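Long-range contacts in U4/U6 snRNA-associated-splicing factor PRP24 (Saccharomyces cerevisiae, PDB 5TF6), which binds U6 snRNA and works as a recycling factor of the spliceosome, the machinery that removes introns from pre-mRNA: residues D103-I108 with E144-L149; F202-K207 with V227-D232; T280-F285 with I325-S330. All coordinates share one frame; numbering follows the deposited sequence. Where two conformers were deposited one is given.

Interaction 1 (D103-I108 with E144-L149)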
loop_
_atom_site.group_PDB
_atom_site.type_symbol
_atom_site.label_atom_id
_atom_site.label_comp_id
_atom_site.label_asym_id
_atom_site.label_seq_id
_atom_site.Cartn_x
_atom_site.Cartn_y
_atom_site.Cartn_z
ATOM N N ASP A 103 -13.433 12.814 2.349
ATOM C CA ASP A 103 -13.703 14.276 2.382
ATOM C C ASP A 103 -13.406 14.852 1.052
ATOM O O ASP A 103 -14.052 15.824 0.630
ATOM C CB ASP A 103 -12.832 14.999 3.416
ATOM C CG ASP A 103 -13.170 14.586 4.839
ATOM O OD1 ASP A 103 -14.289 14.083 4.994
ATOM O OD2 ASP A 103 -12.364 14.724 5.801
ATOM N N LEU A 104 -12.443 14.265 0.345
ATOM C CA LEU A 104 -12.147 14.806 -0.964
ATOM C C LEU A 104 -13.378 14.734 -1.853
ATOM O O LEU A 104 -13.728 15.712 -2.525
ATOM C CB LEU A 104 -11.005 14.052 -1.585
ATOM C CG LEU A 104 -10.371 14.622 -2.825
ATOM C CD1 LEU A 104 -9.887 16.032 -2.599
ATOM C CD2 LEU A 104 -9.200 13.738 -3.249
ATOM N N LEU A 105 -14.059 13.599 -1.826
ATOM C CA LEU A 105 -15.245 13.402 -2.654
ATOM C C LEU A 105 -16.391 14.233 -2.123
ATOM O O LEU A 105 -17.157 14.822 -2.884
ATOM C CB LEU A 105 -15.676 11.925 -2.697
ATOM C CG LEU A 105 -14.984 11.166 -3.872
ATOM C CD1 LEU A 105 -13.475 11.100 -3.703
ATOM C CD2 LEU A 105 -15.521 9.760 -4.041
ATOM N N GLN A 106 -16.509 14.287 -0.812
ATOM C CA GLN A 106 -17.565 15.074 -0.204
ATOM C C GLN A 106 -17.441 16.532 -0.583
ATOM O O GLN A 106 -18.423 17.131 -0.984
ATOM C CB GLN A 106 -17.596 14.883 1.289
ATOM C CG GLN A 106 -18.903 15.312 1.918
ATOM C CD GLN A 106 -18.910 15.035 3.419
ATOM O OE1 GLN A 106 -18.280 14.067 3.892
ATOM N NE2 GLN A 106 -19.619 15.885 4.182
ATOM N N ASP A 107 -16.247 17.086 -0.624
ATOM C CA ASP A 107 -16.164 18.473 -1.113
ATOM C C ASP A 107 -16.601 18.682 -2.540
ATOM O O ASP A 107 -16.711 19.816 -2.946
ATOM C CB ASP A 107 -14.766 19.052 -0.967
ATOM C CG ASP A 107 -14.271 18.991 0.462
ATOM O OD1 ASP A 107 -15.071 18.677 1.398
ATOM O OD2 ASP A 107 -13.053 19.201 0.630
ATOM N N ILE A 108 -16.771 17.635 -3.359
ATOM C CA ILE A 108 -17.308 17.864 -4.696
ATOM C C ILE A 108 -18.689 17.264 -4.781
ATOM O O ILE A 108 -19.212 16.995 -5.828
ATOM C CB ILE A 108 -16.367 17.394 -5.803
ATOM C CG1 ILE A 108 -16.061 15.895 -5.680
ATOM C CG2 ILE A 108 -15.061 18.217 -5.757
ATOM C CD1 ILE A 108 -15.382 15.368 -6.921
ATOM N N GLU A 144 -12.877 13.891 -13.754
ATOM C CA GLU A 144 -12.761 15.213 -14.315
ATOM C C GLU A 144 -12.295 16.242 -13.256
ATOM O O GLU A 144 -11.512 17.124 -13.556
ATOM C CB GLU A 144 -14.121 15.512 -14.975
ATOM C CG GLU A 144 -14.524 16.959 -15.254
ATOM C CD GLU A 144 -16.018 17.058 -15.639
ATOM O OE1 GLU A 144 -16.577 16.029 -16.153
ATOM O OE2 GLU A 144 -16.631 18.138 -15.400
ATOM N N LYS A 145 -12.713 16.077 -12.007
ATOM C CA LYS A 145 -12.370 17.022 -10.963
ATOM C C LYS A 145 -11.129 16.672 -10.260
ATOM O O LYS A 145 -10.386 17.551 -9.889
ATOM C CB LYS A 145 -13.468 17.080 -9.888
ATOM C CG LYS A 145 -14.815 17.624 -10.373
ATOM C CD LYS A 145 -14.729 19.098 -10.687
ATOM C CE LYS A 145 -14.773 19.908 -9.423
ATOM N NZ LYS A 145 -14.423 21.331 -9.659
ATOM N N LEU A 146 -10.907 15.388 -10.026
ATOM C CA LEU A 146 -9.844 14.979 -9.125
ATOM C C LEU A 146 -8.607 14.538 -9.874
ATOM O O LEU A 146 -7.517 14.599 -9.312
ATOM C CB LEU A 146 -10.312 13.877 -8.156
ATOM C CG LEU A 146 -11.580 14.282 -7.403
ATOM C CD1 LEU A 146 -12.032 13.208 -6.498
ATOM C CD2 LEU A 146 -11.337 15.513 -6.572
ATOM N N ASN A 147 -8.731 14.107 -11.129
ATOM C CA ASN A 147 -7.530 13.641 -11.822
ATOM C C ASN A 147 -6.633 14.826 -12.087
ATOM O O ASN A 147 -7.085 15.790 -12.597
ATOM C CB ASN A 147 -7.793 12.927 -13.136
ATOM C CG ASN A 147 -6.498 12.387 -13.740
ATOM O OD1 ASN A 147 -5.771 11.597 -13.124
ATOM N ND2 ASN A 147 -6.171 12.859 -14.904
ATOM N N GLY A 148 -5.369 14.756 -11.718
ATOM C CA GLY A 148 -4.495 15.917 -11.836
ATOM C C GLY A 148 -4.481 16.936 -10.678
ATOM O O GLY A 148 -3.659 17.858 -10.674
ATOM N N LEU A 149 -5.324 16.743 -9.691
ATOM C CA LEU A 149 -5.391 17.630 -8.556
ATOM C C LEU A 149 -4.128 17.565 -7.699
ATOM O O LEU A 149 -3.607 16.499 -7.312
ATOM C CB LEU A 149 -6.580 17.274 -7.696
ATOM C CG LEU A 149 -7.007 18.270 -6.615
ATOM C CD1 LEU A 149 -7.519 19.577 -7.205
ATOM C CD2 LEU A 149 -8.110 17.646 -5.765
#
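Leu104, in helix 98-106, and Ile108, four residues further along the chain, face Lys145 and Leu146 in the last turn of helix 136-146, with backbones well separated: the CA atoms of Leu104 and Leu146 are 8.5 Å apart. Side chains alone bridge that gap. Leu146 is the middle of the contact. With CG anti to the carbonyl carbon (chi1 -53°), its two methyl branches point at the other segment and divide it between them: Leu146 CD1 comes within 3.8 Å of Leu105 CD1, the two side chains crossing at about a right angle, while Leu146 CD2 lies 4.0 Å from CG of Leu104, which meets it tip to tip. Ile108 also reaches Leu146 end on, its CD1 4.0 Å from Leu146 CG. Ile108 CD1 also lies 3.9 Å from CB of Lys145, whose chain bends at chi2 and chi3 so that CE runs back past Ile108 CG2. Past the helix end a type II turn from Leu146 to Leu149, with Gly148 at its third position, brings Leu149 round; its CD2 slides past Leu104 CD1 at 4.0 Å. Beneath, Leu105 rests on Ile131 and Val133 and Leu146 on Leu156 and Thr158, so the two helices of RRM 2 share one side of its sheet. Every contact is aliphatic, which implies that the two segments are held together by burial of hydrocarbon and by shape, without directional bonds between them.

Interaction 2 (F202-K207 with V227-D232)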
loop_
_atom_site.group_PDB
_atom_site.type_symbol
_atom_site.label_atom_id
_atom_site.label_comp_id
_atom_site.label_asym_id
_atom_site.label_seq_id
_atom_site.Cartn_x
_atom_site.Cartn_y
_atom_site.Cartn_z
ATOM N N PHE A 202 26.361 -8.837 -24.620
ATOM C CA PHE A 202 25.326 -9.730 -24.152
ATOM C C PHE A 202 23.964 -9.417 -24.749
ATOM O O PHE A 202 23.038 -10.267 -24.755
ATOM C CB PHE A 202 25.273 -9.671 -22.628
ATOM C CG PHE A 202 26.506 -10.176 -22.004
ATOM C CD1 PHE A 202 26.911 -11.487 -22.248
ATOM C CD2 PHE A 202 27.278 -9.366 -21.217
ATOM C CE1 PHE A 202 28.064 -11.986 -21.702
ATOM C CE2 PHE A 202 28.449 -9.856 -20.657
ATOM C CZ PHE A 202 28.841 -11.166 -20.901
ATOM N N GLY A 203 23.851 -8.194 -25.255
ATOM C CA GLY A 203 22.578 -7.696 -25.735
ATOM C C GLY A 203 22.591 -6.197 -25.624
ATOM O O GLY A 203 23.497 -5.601 -25.067
ATOM N N SER A 204 21.570 -5.592 -26.160
ATOM C CA SER A 204 21.476 -4.170 -26.158
ATOM C C SER A 204 21.121 -3.639 -24.758
ATOM O O SER A 204 20.225 -4.160 -24.070
ATOM C CB SER A 204 20.382 -3.784 -27.150
ATOM O OG SER A 204 20.369 -2.384 -27.290
ATOM N N ILE A 205 21.806 -2.576 -24.377
ATOM C CA ILE A 205 21.732 -2.024 -23.053
ATOM C C ILE A 205 20.858 -0.797 -23.144
ATOM O O ILE A 205 21.034 0.047 -24.015
ATOM C CB ILE A 205 23.122 -1.554 -22.597
ATOM C CG1 ILE A 205 24.010 -2.760 -22.355
ATOM C CG2 ILE A 205 23.055 -0.633 -21.363
ATOM C CD1 ILE A 205 25.466 -2.390 -22.204
ATOM N N GLU A 206 19.962 -0.668 -22.189
ATOM C CA GLU A 206 19.022 0.421 -22.139
ATOM C C GLU A 206 19.480 1.538 -21.203
ATOM O O GLU A 206 19.196 2.698 -21.455
ATOM C CB GLU A 206 17.756 -0.144 -21.573
ATOM C CG GLU A 206 16.543 0.743 -21.614
ATOM C CD GLU A 206 15.326 -0.003 -21.091
ATOM O OE1 GLU A 206 15.017 -1.128 -21.587
ATOM O OE2 GLU A 206 14.729 0.519 -20.137
ATOM N N LYS A 207 20.136 1.179 -20.107
ATOM C CA LYS A 207 20.451 2.113 -19.020
ATOM C C LYS A 207 21.648 1.567 -18.206
ATOM O O LYS A 207 21.688 0.351 -17.971
ATOM C CB LYS A 207 19.209 2.158 -18.110
ATOM C CG LYS A 207 18.854 3.498 -17.506
ATOM C CD LYS A 207 17.432 3.534 -16.913
ATOM C CE LYS A 207 16.356 3.059 -17.891
ATOM N NZ LYS A 207 15.021 3.628 -17.580
ATOM N N VAL A 227 20.565 -2.011 -17.027
ATOM C CA VAL A 227 19.320 -2.543 -17.554
ATOM C C VAL A 227 19.500 -2.872 -19.025
ATOM O O VAL A 227 19.920 -2.035 -19.809
ATOM C CB VAL A 227 18.209 -1.471 -17.480
ATOM C CG1 VAL A 227 16.908 -1.992 -18.050
ATOM C CG2 VAL A 227 18.016 -1.006 -16.049
ATOM N N PHE A 228 19.113 -4.070 -19.399
ATOM C CA PHE A 228 19.107 -4.484 -20.787
ATOM C C PHE A 228 17.719 -4.367 -21.375
ATOM O O PHE A 228 16.728 -4.485 -20.658
ATOM C CB PHE A 228 19.496 -5.937 -20.828
ATOM C CG PHE A 228 20.900 -6.151 -20.484
ATOM C CD1 PHE A 228 21.886 -6.019 -21.467
ATOM C CD2 PHE A 228 21.269 -6.390 -19.180
ATOM C CE1 PHE A 228 23.222 -6.178 -21.138
ATOM C CE2 PHE A 228 22.606 -6.500 -18.845
ATOM C CZ PHE A 228 23.575 -6.433 -19.827
ATOM N N GLU A 229 17.652 -4.223 -22.691
ATOM C CA GLU A 229 16.362 -4.131 -23.387
ATOM C C GLU A 229 15.581 -5.420 -23.318
ATOM O O GLU A 229 14.391 -5.358 -23.285
ATOM C CB GLU A 229 16.497 -3.620 -24.841
ATOM C CG GLU A 229 15.932 -2.212 -25.031
ATOM C CD GLU A 229 16.726 -1.287 -25.957
ATOM O OE1 GLU A 229 16.984 -1.667 -27.137
ATOM O OE2 GLU A 229 17.043 -0.149 -25.497
ATOM N N ASN A 230 16.201 -6.587 -23.243
ATOM C CA ASN A 230 15.375 -7.795 -22.991
ATOM C C ASN A 230 15.966 -8.695 -21.941
ATOM O O ASN A 230 17.188 -8.715 -21.693
ATOM C CB ASN A 230 15.119 -8.650 -24.294
ATOM C CG ASN A 230 16.412 -9.138 -24.916
ATOM O OD1 ASN A 230 17.105 -9.982 -24.346
ATOM N ND2 ASN A 230 16.778 -8.569 -26.064
ATOM N N LYS A 231 15.079 -9.512 -21.404
ATOM C CA LYS A 231 15.385 -10.506 -20.392
ATOM C C LYS A 231 16.569 -11.406 -20.726
ATOM O O LYS A 231 17.428 -11.652 -19.879
ATOM C CB LYS A 231 14.121 -11.342 -20.168
ATOM C CG LYS A 231 14.061 -12.197 -18.909
ATOM C CD LYS A 231 12.680 -12.860 -18.726
ATOM C CE LYS A 231 11.481 -11.932 -19.066
ATOM N NZ LYS A 231 10.298 -11.955 -18.133
ATOM N N ASP A 232 16.618 -11.911 -21.952
ATOM C CA ASP A 232 17.589 -12.960 -22.318
ATOM C C ASP A 232 18.975 -12.424 -22.255
ATOM O O ASP A 232 19.905 -13.168 -21.949
ATOM C CB ASP A 232 17.350 -13.473 -23.752
ATOM C CG ASP A 232 16.033 -14.227 -23.903
ATOM O OD1 ASP A 232 15.373 -14.525 -22.874
ATOM O OD2 ASP A 232 15.645 -14.512 -25.062
HETATM O O HOH W 1 19.026 -6.515 -24.712
HETATM O O HOH W 2 19.549 -7.488 -27.844
#
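Val227 O accepts two backbone donors from the neighbouring strand, Glu206 N at 2.7 Å and Lys207 N at 3.2 Å, the second on a lone pair in the carbonyl plane. In return Val227 N gives its hydrogen to Lys207 O at 2.8 Å. Further along, Ser204 O takes a nearly straight bond from Glu229 N (2.9 Å, 174° at the hydrogen) and a second from water 1, which in turn accepts from Asn230 N. Water 2 accepts from Ser204 N and, weakly, from Asn230 ND2. Asn230 OD1 is used elsewhere, capping Ser233 N at the start of helix 231-237. With CG anti to the backbone N (chi1 -171°) and the chain extended beyond, Glu206 crosses Val227 obliquely and brings OE1 to 3.7 Å from Glu229 CG. Glu206 OE1 lies 4.5 Å from Glu229 OE2, like charges whose repulsion is probably tempered by the salt bridge from that same OE1 to Arg178, which also donates to Phe228 O. A glutamine at Glu206 would probably weaken the hold on Arg178, leaving that guanidinium without its full counter-charge. On the inner side, Ile205 CG1 packs 3.7 Å from CE1 of Phe228, whose ring edge meets Gly203 O. In the conformer described, Lys207 packs on an RNA sugar. Two residues facing one make a classic beta bulge, here where edge strand 205-209 of the RRM 3 sheet joins strand 222-228.

Interaction 3 (T280-F285 with I325-S330)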
loop_
_atom_site.group_PDB
_atom_site.type_symbol
_atom_site.label_atom_id
_atom_site.label_comp_id
_atom_site.label_asym_id
_atom_site.label_seq_id
_atom_site.Cartn_x
_atom_site.Cartn_y
_atom_site.Cartn_z
ATOM N N THR A 280 17.116 1.534 21.191
ATOM C CA THR A 280 16.681 2.644 20.387
ATOM C C THR A 280 15.339 2.432 19.759
ATOM O O THR A 280 14.829 3.354 19.144
ATOM C CB THR A 280 17.660 3.012 19.250
ATOM O OG1 THR A 280 17.697 1.967 18.289
ATOM C CG2 THR A 280 19.061 3.301 19.758
ATOM N N LEU A 281 14.724 1.260 19.891
ATOM C CA LEU A 281 13.493 1.078 19.166
ATOM C C LEU A 281 12.327 0.704 20.011
ATOM O O LEU A 281 12.515 0.200 21.070
ATOM C CB LEU A 281 13.698 0.059 18.084
ATOM C CG LEU A 281 13.909 -1.374 18.523
ATOM C CD1 LEU A 281 12.602 -2.041 18.861
ATOM C CD2 LEU A 281 14.623 -2.106 17.417
ATOM N N ILE A 282 11.109 0.972 19.551
ATOM C CA ILE A 282 9.949 0.446 20.214
ATOM C C ILE A 282 8.992 -0.069 19.145
ATOM O O ILE A 282 9.051 0.341 18.003
ATOM C CB ILE A 282 9.197 1.497 21.083
ATOM C CG1 ILE A 282 8.413 2.397 20.203
ATOM C CG2 ILE A 282 10.133 2.322 21.977
ATOM C CD1 ILE A 282 7.642 3.433 20.937
ATOM N N CYS A 283 8.067 -0.903 19.569
ATOM C CA CYS A 283 7.060 -1.400 18.738
ATOM C C CYS A 283 5.697 -0.893 19.109
ATOM O O CYS A 283 5.369 -0.797 20.290
ATOM C CB CYS A 283 7.060 -2.932 18.898
ATOM S SG CYS A 283 8.566 -3.733 18.293
ATOM N N LEU A 284 4.865 -0.699 18.097
ATOM C CA LEU A 284 3.443 -0.428 18.273
ATOM C C LEU A 284 2.621 -1.589 17.693
ATOM O O LEU A 284 2.932 -2.091 16.652
ATOM C CB LEU A 284 3.018 0.849 17.549
ATOM C CG LEU A 284 3.779 2.166 17.785
ATOM C CD1 LEU A 284 3.097 3.303 17.057
ATOM C CD2 LEU A 284 3.798 2.507 19.259
ATOM N N PHE A 285 1.541 -1.955 18.353
ATOM C CA PHE A 285 0.743 -3.122 17.991
ATOM C C PHE A 285 -0.522 -3.064 18.834
ATOM O O PHE A 285 -0.573 -2.325 19.834
ATOM C CB PHE A 285 1.495 -4.416 18.324
ATOM C CG PHE A 285 2.057 -4.474 19.727
ATOM C CD1 PHE A 285 3.304 -3.940 20.025
ATOM C CD2 PHE A 285 1.314 -4.995 20.755
ATOM C CE1 PHE A 285 3.809 -3.990 21.327
ATOM C CE2 PHE A 285 1.793 -5.033 22.080
ATOM C CZ PHE A 285 3.047 -4.531 22.354
ATOM N N ILE A 325 9.523 1.387 15.430
ATOM C CA ILE A 325 9.946 2.784 15.323
ATOM C C ILE A 325 11.327 2.832 15.900
ATOM O O ILE A 325 11.504 2.460 17.044
ATOM C CB ILE A 325 9.053 3.715 16.140
ATOM C CG1 ILE A 325 7.614 3.526 15.741
ATOM C CG2 ILE A 325 9.426 5.149 15.825
ATOM C CD1 ILE A 325 6.619 4.211 16.672
ATOM N N ILE A 326 12.302 3.247 15.109
ATOM C CA ILE A 326 13.654 3.423 15.581
ATOM C C ILE A 326 13.849 4.908 15.861
ATOM O O ILE A 326 13.660 5.724 14.986
ATOM C CB ILE A 326 14.654 2.933 14.508
ATOM C CG1 ILE A 326 14.418 1.462 14.237
ATOM C CG2 ILE A 326 16.094 3.116 14.966
ATOM C CD1 ILE A 326 15.337 0.891 13.191
ATOM N N PHE A 327 14.208 5.247 17.089
ATOM C CA PHE A 327 14.359 6.660 17.515
ATOM C C PHE A 327 15.804 7.073 17.494
ATOM O O PHE A 327 16.677 6.233 17.276
ATOM C CB PHE A 327 13.803 6.866 18.906
ATOM C CG PHE A 327 12.324 6.796 18.962
ATOM C CD1 PHE A 327 11.561 7.838 18.509
ATOM C CD2 PHE A 327 11.687 5.676 19.433
ATOM C CE1 PHE A 327 10.181 7.763 18.533
ATOM C CE2 PHE A 327 10.308 5.611 19.486
ATOM C CZ PHE A 327 9.542 6.655 19.033
ATOM N N ARG A 328 16.030 8.373 17.737
ATOM C CA ARG A 328 17.345 8.964 17.644
ATOM C C ARG A 328 18.216 8.382 18.726
ATOM O O ARG A 328 19.347 8.071 18.452
ATOM C CB ARG A 328 17.299 10.512 17.689
ATOM C CG ARG A 328 17.918 11.206 18.929
ATOM C CD ARG A 328 17.235 12.532 19.330
ATOM N NE ARG A 328 17.228 12.701 20.792
ATOM C CZ ARG A 328 16.624 13.680 21.478
ATOM N NH1 ARG A 328 15.944 14.635 20.856
ATOM N NH2 ARG A 328 16.711 13.706 22.816
ATOM N N ASP A 329 17.685 8.196 19.938
ATOM C CA ASP A 329 18.449 7.537 21.020
ATOM C C ASP A 329 17.595 6.865 22.081
ATOM O O ASP A 329 16.386 7.074 22.140
ATOM C CB ASP A 329 19.407 8.534 21.693
ATOM C CG ASP A 329 18.679 9.613 22.437
ATOM O OD1 ASP A 329 17.814 9.315 23.302
ATOM O OD2 ASP A 329 18.969 10.772 22.140
ATOM N N SER A 330 18.239 6.077 22.945
ATOM C CA SER A 330 17.530 5.188 23.866
ATOM C C SER A 330 16.800 5.921 24.940
ATOM O O SER A 330 15.792 5.433 25.454
ATOM C CB SER A 330 18.505 4.262 24.535
ATOM O OG SER A 330 19.430 5.040 25.236
#
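Three backbone hydrogen bonds join Thr280 and Ile282 to Ile325 and Phe327, pairing strand 281-285 with strand 322-327 in the antiparallel sheet of the occluded RNA-recognition motif. The short strand axes come within 4.8 Å and run at 152°. Ile282 and Ile325 form a hydrogen-bonded pair, Ile325 N giving to Ile282 O at 2.8 Å and Ile282 N to Ile325 O at 2.9 Å, and Phe327 N closes the row on Thr280 O. Between these bonds Leu281 faces Ile326 as a non-hydrogen-bonded pair, with Leu281 CA in a CA-H...O contact to Ile325 O.

On one side of the sheet, Leu281 CB lies against Ile326 CG1. The other side carries the pair Ile282 and Ile325. Ile282 CG1 stands between the backbone N and the carbonyl carbon (chi1 76°), which aims Ile282 CD1 at the rim of the Phe327 ring, 3.7 Å from CE2; CG1 itself meets the ring edge in plane. Ile325 CG2 covers one face of that ring, offset toward the rim. The CG1 branch of Ile325 turns off at about a right angle to CG2, its CD1 reaching Leu284 CD1 at 3.7 Å.

Helix 330-340, its start capped by Asp329 OD1 on Phe332 N, lies over this aliphatic and aromatic layer: Leu337 and Leu340 touch Ile282, while Ala333 and Met336 touch Phe327. On the opposite face, helix 355-366 packs its Ile355 and Met358 on Cys283, as expected of an RRM whose RNA-binding face is occluded. Arg328, also paired with Asp310, approaches Asp329 in its own guanidinium plane, Arg328 NE meeting Asp329 OD2 at 2.9 Å from above the carboxylate plane.

In the fold
The three contacts come in series along the chain, each in a different RNA-recognition motif: interaction 1 in RRM 2, interaction 2 in RRM 3 and interaction 3 in the occluded motif. Their centres lie about 37 to 43 Å apart. All three motifs have a five-stranded antiparallel sheet of order 2-3-1-5-4, and each contact samples a different joint of that plan: helix against helix in interaction 1, strand 205-209 with strand 222-228 in interaction 2, and strand 281-285 with strand 322-327 in interaction 3. Interaction 2 comes nearest the bound RNA, about 4 Å between nearest atoms. The contacts therefore belong to separate domains strung along one chain, each with its own sheet.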